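Fiber (Human adenovirus 26, PDB 6FJN) forms the trimeric knob at the end of the adenovirus fiber, which attaches the virus to receptors on the host cell. Local coordinates at residues Ile61-Leu64 / Ile70-Pro73; Leu26-Cys31 / Phe176-Leu181. All coordinates share one frame; numbering follows the deposited sequence.

From the N terminus, after the short strand 3-5, the chain lays down strand 22-31, whose residues 26-31 form the first half of contact 2. After strand 34-43 it enters strand 58-65 and bends back over five intervening residues, so that 70-73 meet 61-64 in contact 1, a short local loop. Only at 176-181, some 145 residues after 26-31, does contact 2 close the large loop, and contact 1 is nested inside it. Contact 1 ties an edge strand of the four-stranded sheet to the loop that follows; contact 2 joins two strands of the other sheet. They meet where Leu63 CD2 packs 3.5 Å from Leu26 CD2, their centres about 16 Å apart.

Contact 1 of 2, residues Ile61-Leu64 / Ile70-Pro73; sequences ISLL and ILLP
Leu64 and Leu72 meet through one backbone hydrogen bond and the side chains beside it. Leu72 N donates to Leu64 O at 2.8 Å, and the N-H points almost straight at the oxygen (174°), although the donor lies 27° out of the carbonyl plane. The same oxygen accepts a CA-H contact from Leu71, with CA 3.4 Å from Leu64 O, so it has a strong and a weak donor from successive residues.

The Leu72 side chain can be followed outward from that bond. Its CB lies 3.7 Å from Leu64 O; its CG also stays close to that oxygen while reaching 3.9 Å from Leu64 CB. At the tip the branches divide: CD1 continues alongside Leu64 CB, again at 3.9 Å, whereas CD2 remains on the carbonyl side, at the limit of contact with Leu64 O.

Strand 58-65 is an outermost strand of the four-stranded antiparallel sheet in the knob's beta sandwich. Ile61 and Leu63 pair through their backbones with Phe158 and Ile156 of strand 154-161, while Ser62 and Leu64 use their polar backbone atoms on the returning loop. Ser75 OG bonds to both Leu64 N and Leu72 O, and Ser76 bonds to Ser62, which extends the attachment along this edge.

Leu71 reaches back by a different route. With its CG set opposite the backbone N (chi1 -163°), CD1 swings in to 3.6 Å from Leu64 O and 3.9 Å from Leu63 CB, and the Leu71 and Leu63 side chains lie obliquely to each other. Leu63 itself is buried, its side chain also touching Leu24, Leu26 and Phe158.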
loop_
_atom_site.group_PDB
_atom_site.type_symbol
_atom_site.label_atom_id
_atom_site.label_comp_id
_atom_site.label_asym_id
_atom_site.label_seq_id
_atom_site.Cartn_x
_atom_site.Cartn_y
_atom_site.Cartn_z
ATOM N N ILE A 61 -17.773 8.141 5.029
ATOM C CA ILE A 61 -17.570 9.291 4.129
ATOM C C ILE A 61 -17.845 8.834 2.727
ATOM O O ILE A 61 -17.181 7.912 2.216
ATOM C CB ILE A 61 -16.121 9.785 4.233
ATOM C CG1 ILE A 61 -15.721 10.131 5.664
ATOM C CG2 ILE A 61 -15.868 10.947 3.268
ATOM C CD1 ILE A 61 -16.643 11.102 6.345
ATOM N N SER A 62 -18.822 9.437 2.060
ATOM C CA SER A 62 -19.229 9.006 0.736
ATOM C C SER A 62 -18.848 10.005 -0.350
ATOM O O SER A 62 -19.227 11.178 -0.268
ATOM C CB SER A 62 -20.727 8.875 0.657
ATOM O OG SER A 62 -21.146 7.841 1.542
ATOM N N LEU A 63 -18.115 9.535 -1.368
ATOM C CA LEU A 63 -17.877 10.291 -2.601
ATOM C C LEU A 63 -18.696 9.608 -3.690
ATOM O O LEU A 63 -18.438 8.448 -4.036
ATOM C CB LEU A 63 -16.414 10.331 -2.988
ATOM C CG LEU A 63 -15.509 11.270 -2.175
ATOM C CD1 LEU A 63 -15.456 10.986 -0.684
ATOM C CD2 LEU A 63 -14.125 11.286 -2.769
ATOM N N LEU A 64 -19.693 10.324 -4.198
ATOM C CA LEU A 64 -20.567 9.814 -5.250
ATOM C C LEU A 64 -20.261 10.587 -6.514
ATOM O O LEU A 64 -20.095 11.819 -6.456
ATOM C CB LEU A 64 -22.021 10.098 -4.866
ATOM C CG LEU A 64 -22.447 9.610 -3.478
ATOM C CD1 LEU A 64 -23.925 9.984 -3.244
ATOM C CD2 LEU A 64 -22.248 8.126 -3.310
ATOM N N ILE A 70 -17.682 13.281 -12.088
ATOM C CA ILE A 70 -17.739 14.529 -11.337
ATOM C C ILE A 70 -18.522 14.285 -10.050
ATOM O O ILE A 70 -19.585 13.625 -10.068
ATOM C CB ILE A 70 -18.323 15.625 -12.253
ATOM C CG1 ILE A 70 -17.332 15.859 -13.420
ATOM C CG2 ILE A 70 -18.653 16.855 -11.473
ATOM C CD1 ILE A 70 -17.543 16.937 -14.385
ATOM N N LEU A 71 -18.029 14.835 -8.958
ATOM C CA LEU A 71 -18.603 14.637 -7.675
ATOM C C LEU A 71 -20.009 15.197 -7.569
ATOM O O LEU A 71 -20.243 16.323 -7.978
ATOM C CB LEU A 71 -17.688 15.342 -6.681
ATOM C CG LEU A 71 -17.787 15.009 -5.206
ATOM C CD1 LEU A 71 -17.396 13.586 -4.853
ATOM C CD2 LEU A 71 -16.990 16.010 -4.391
ATOM N N LEU A 72 -20.924 14.384 -7.073
ATOM C CA LEU A 72 -22.286 14.849 -6.808
ATOM C C LEU A 72 -22.347 15.697 -5.560
ATOM O O LEU A 72 -21.679 15.407 -4.581
ATOM C CB LEU A 72 -23.274 13.688 -6.540
ATOM C CG LEU A 72 -23.449 12.558 -7.490
ATOM C CD1 LEU A 72 -24.699 11.740 -7.198
ATOM C CD2 LEU A 72 -23.299 13.157 -8.806
ATOM N N PRO A 73 -23.200 16.728 -5.539
ATOM C CA PRO A 73 -23.349 17.578 -4.349
ATOM C C PRO A 73 -23.841 16.814 -3.127
ATOM O O PRO A 73 -23.517 17.202 -1.979
ATOM C CB PRO A 73 -24.372 18.639 -4.777
ATOM C CG PRO A 73 -24.723 18.371 -6.106
ATOM C CD PRO A 73 -23.994 17.221 -6.689
#

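Contact 2 of 2, residues Leu26-Cys31 / Phe176-Leu181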
loop_
_atom_site.group_PDB
_atom_site.type_symbol
_atom_site.label_atom_id
_atom_site.label_comp_id
_atom_site.label_asym_id
_atom_site.label_seq_id
_atom_site.Cartn_x
_atom_site.Cartn_y
_atom_site.Cartn_z
ATOM N N LEU A 26 -7.458 13.744 0.565
ATOM C CA LEU A 26 -7.547 12.658 -0.398
ATOM C C LEU A 26 -6.817 13.066 -1.655
ATOM O O LEU A 26 -7.117 14.124 -2.220
ATOM C CB LEU A 26 -9.008 12.284 -0.714
ATOM C CG LEU A 26 -9.186 11.178 -1.752
ATOM C CD1 LEU A 26 -8.615 9.877 -1.292
ATOM C CD2 LEU A 26 -10.680 11.061 -2.071
ATOM N N THR A 27 -5.930 12.189 -2.133
ATOM C CA THR A 27 -5.212 12.388 -3.371
ATOM C C THR A 27 -5.333 11.131 -4.199
ATOM O O THR A 27 -5.050 10.026 -3.696
ATOM C CB THR A 27 -3.726 12.665 -3.057
ATOM O OG1 THR A 27 -3.614 13.776 -2.167
ATOM C CG2 THR A 27 -2.909 12.990 -4.293
ATOM N N LEU A 28 -5.750 11.292 -5.453
ATOM C CA LEU A 28 -5.896 10.194 -6.395
ATOM C C LEU A 28 -4.952 10.489 -7.555
ATOM O O LEU A 28 -5.153 11.473 -8.294
ATOM C CB LEU A 28 -7.336 10.107 -6.879
ATOM C CG LEU A 28 -8.412 9.905 -5.840
ATOM C CD1 LEU A 28 -9.782 9.897 -6.503
ATOM C CD2 LEU A 28 -8.196 8.664 -5.006
ATOM N N THR A 29 -3.915 9.655 -7.722
ATOM C CA THR A 29 -2.936 9.856 -8.769
ATOM C C THR A 29 -3.074 8.748 -9.806
ATOM O O THR A 29 -2.980 7.552 -9.458
ATOM C CB THR A 29 -1.523 9.868 -8.197
ATOM O OG1 THR A 29 -1.410 10.955 -7.251
ATOM C CG2 THR A 29 -0.500 10.003 -9.328
ATOM N N LYS A 30 -3.326 9.118 -11.035
ATOM C CA LYS A 30 -3.505 8.161 -12.104
ATOM C C LYS A 30 -2.162 7.548 -12.479
ATOM O O LYS A 30 -1.228 8.242 -12.895
ATOM C CB LYS A 30 -4.118 8.906 -13.280
ATOM C CG LYS A 30 -4.295 8.204 -14.578
ATOM C CD LYS A 30 -5.252 7.086 -14.423
ATOM C CE LYS A 30 -5.777 6.723 -15.834
ATOM N NZ LYS A 30 -6.703 5.572 -15.789
ATOM N N CYS A 31 -2.095 6.202 -12.384
ATOM C CA CYS A 31 -0.984 5.396 -12.795
ATOM C C CYS A 31 -1.467 4.360 -13.838
ATOM O O CYS A 31 -1.645 3.171 -13.491
ATOM C CB CYS A 31 -0.347 4.698 -11.604
ATOM S SG CYS A 31 0.275 5.816 -10.326
ATOM N N PHE A 176 -3.300 6.597 4.771
ATOM C CA PHE A 176 -3.436 5.254 4.221
ATOM C C PHE A 176 -3.308 5.272 2.709
ATOM O O PHE A 176 -4.018 6.043 2.021
ATOM C CB PHE A 176 -4.798 4.679 4.612
ATOM C CG PHE A 176 -4.951 3.221 4.228
ATOM C CD1 PHE A 176 -4.248 2.246 4.883
ATOM C CD2 PHE A 176 -5.806 2.841 3.189
ATOM C CE1 PHE A 176 -4.380 0.941 4.547
ATOM C CE2 PHE A 176 -5.946 1.519 2.820
ATOM C CZ PHE A 176 -5.209 0.568 3.491
ATOM N N THR A 177 -2.421 4.441 2.193
ATOM C CA THR A 177 -2.184 4.296 0.767
ATOM C C THR A 177 -2.944 3.096 0.245
ATOM O O THR A 177 -3.019 2.033 0.915
ATOM C CB THR A 177 -0.705 4.159 0.488
ATOM O OG1 THR A 177 -0.119 5.453 0.801
ATOM C CG2 THR A 177 -0.335 3.832 -0.906
ATOM N N PHE A 178 -3.485 3.218 -0.961
ATOM C CA PHE A 178 -4.258 2.145 -1.572
ATOM C C PHE A 178 -4.223 2.283 -3.066
ATOM O O PHE A 178 -3.703 3.310 -3.596
ATOM C CB PHE A 178 -5.702 2.162 -1.041
ATOM C CG PHE A 178 -6.476 3.406 -1.363
ATOM C CD1 PHE A 178 -6.335 4.554 -0.606
ATOM C CD2 PHE A 178 -7.372 3.423 -2.419
ATOM C CE1 PHE A 178 -7.074 5.691 -0.891
ATOM C CE2 PHE A 178 -8.101 4.568 -2.726
ATOM C CZ PHE A 178 -7.955 5.711 -1.933
ATOM N N SER A 179 -4.740 1.320 -3.803
ATOM C CA SER A 179 -4.919 1.489 -5.230
ATOM C C SER A 179 -6.192 0.810 -5.667
ATOM O O SER A 179 -6.779 0.001 -4.905
ATOM C CB SER A 179 -3.742 0.945 -6.040
ATOM O OG SER A 179 -3.750 -0.476 -6.081
ATOM N N TYR A 180 -6.648 1.126 -6.874
ATOM C CA TYR A 180 -7.782 0.444 -7.483
ATOM C C TYR A 180 -7.709 0.529 -8.954
ATOM O O TYR A 180 -7.079 1.421 -9.535
ATOM C CB TYR A 180 -9.141 1.009 -6.948
ATOM C CG TYR A 180 -9.321 2.502 -7.219
ATOM C CD1 TYR A 180 -9.968 2.931 -8.396
ATOM C CD2 TYR A 180 -8.912 3.456 -6.325
ATOM C CE1 TYR A 180 -10.176 4.268 -8.630
ATOM C CE2 TYR A 180 -9.124 4.816 -6.556
ATOM C CZ TYR A 180 -9.765 5.212 -7.712
ATOM O OH TYR A 180 -9.902 6.568 -7.892
ATOM N N LEU A 181 -8.385 -0.419 -9.605
ATOM C CA LEU A 181 -8.468 -0.473 -11.052
ATOM C C LEU A 181 -9.418 0.588 -11.562
ATOM O O LEU A 181 -10.464 0.798 -11.001
ATOM C CB LEU A 181 -8.967 -1.848 -11.505
ATOM C CG LEU A 181 -7.956 -2.991 -11.442
ATOM C CD1 LEU A 181 -7.167 -3.194 -10.179
ATOM C CD2 LEU A 181 -8.666 -4.286 -11.863
#
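Tyr180 and Phe178 share a first torsion that places CG between the backbone N and the carbonyl carbon (chi1 59° and 63°), and this sets the Tyr180 hydroxyl against Leu28 and Phe178 CZ against both Leu28 and Leu26. Leu28 in turn has CG beside its own backbone N, which puts both methyls at the Tyr180 hydroxyl. Its CD1 lies 3.6 Å from Tyr180 OH, and CD2 lies 4.0 Å from the same oxygen. CD2 also approaches the tyrosine at the ring edge, near the ring plane, 4.3 Å from Tyr180 CE2, and the two side chains stand roughly at right angles.

The same methyl bridges to the next aromatic, with Leu28 CD2 4.3 Å from Phe178 CZ. Leu26 meets that ring at its edge, its CD1 4.3 Å from Phe178 CZ. The contact is van der Waals packing, its closest approach being methyl to hydroxyl, and the polar end of Tyr180 is satisfied outside it: the buried OH is hydrogen-bonded to Phe101 O, which ties down the ring's outer end.

Lys30, on the same strand as the leucines, belongs with Thr182 and Gln183 to a site where L-glutamate, covalently linked at Gln183, has been seen; the ligand is absent here, and Lys30 NZ forms a salt bridge with Glu184.

The axes of the short segments come no closer than 9.1 Å because strand 34-43 lies between them in the same antiparallel sheet, and their directions differ by 46°, consistent with the twist of the sheet. Val39 of that middle strand packs on Leu26, and Val35 on Leu28 and Tyr180, while Ile124 of strand 123-129 and Ile142 of strand 137-144, in the opposing sheet, touch Phe178.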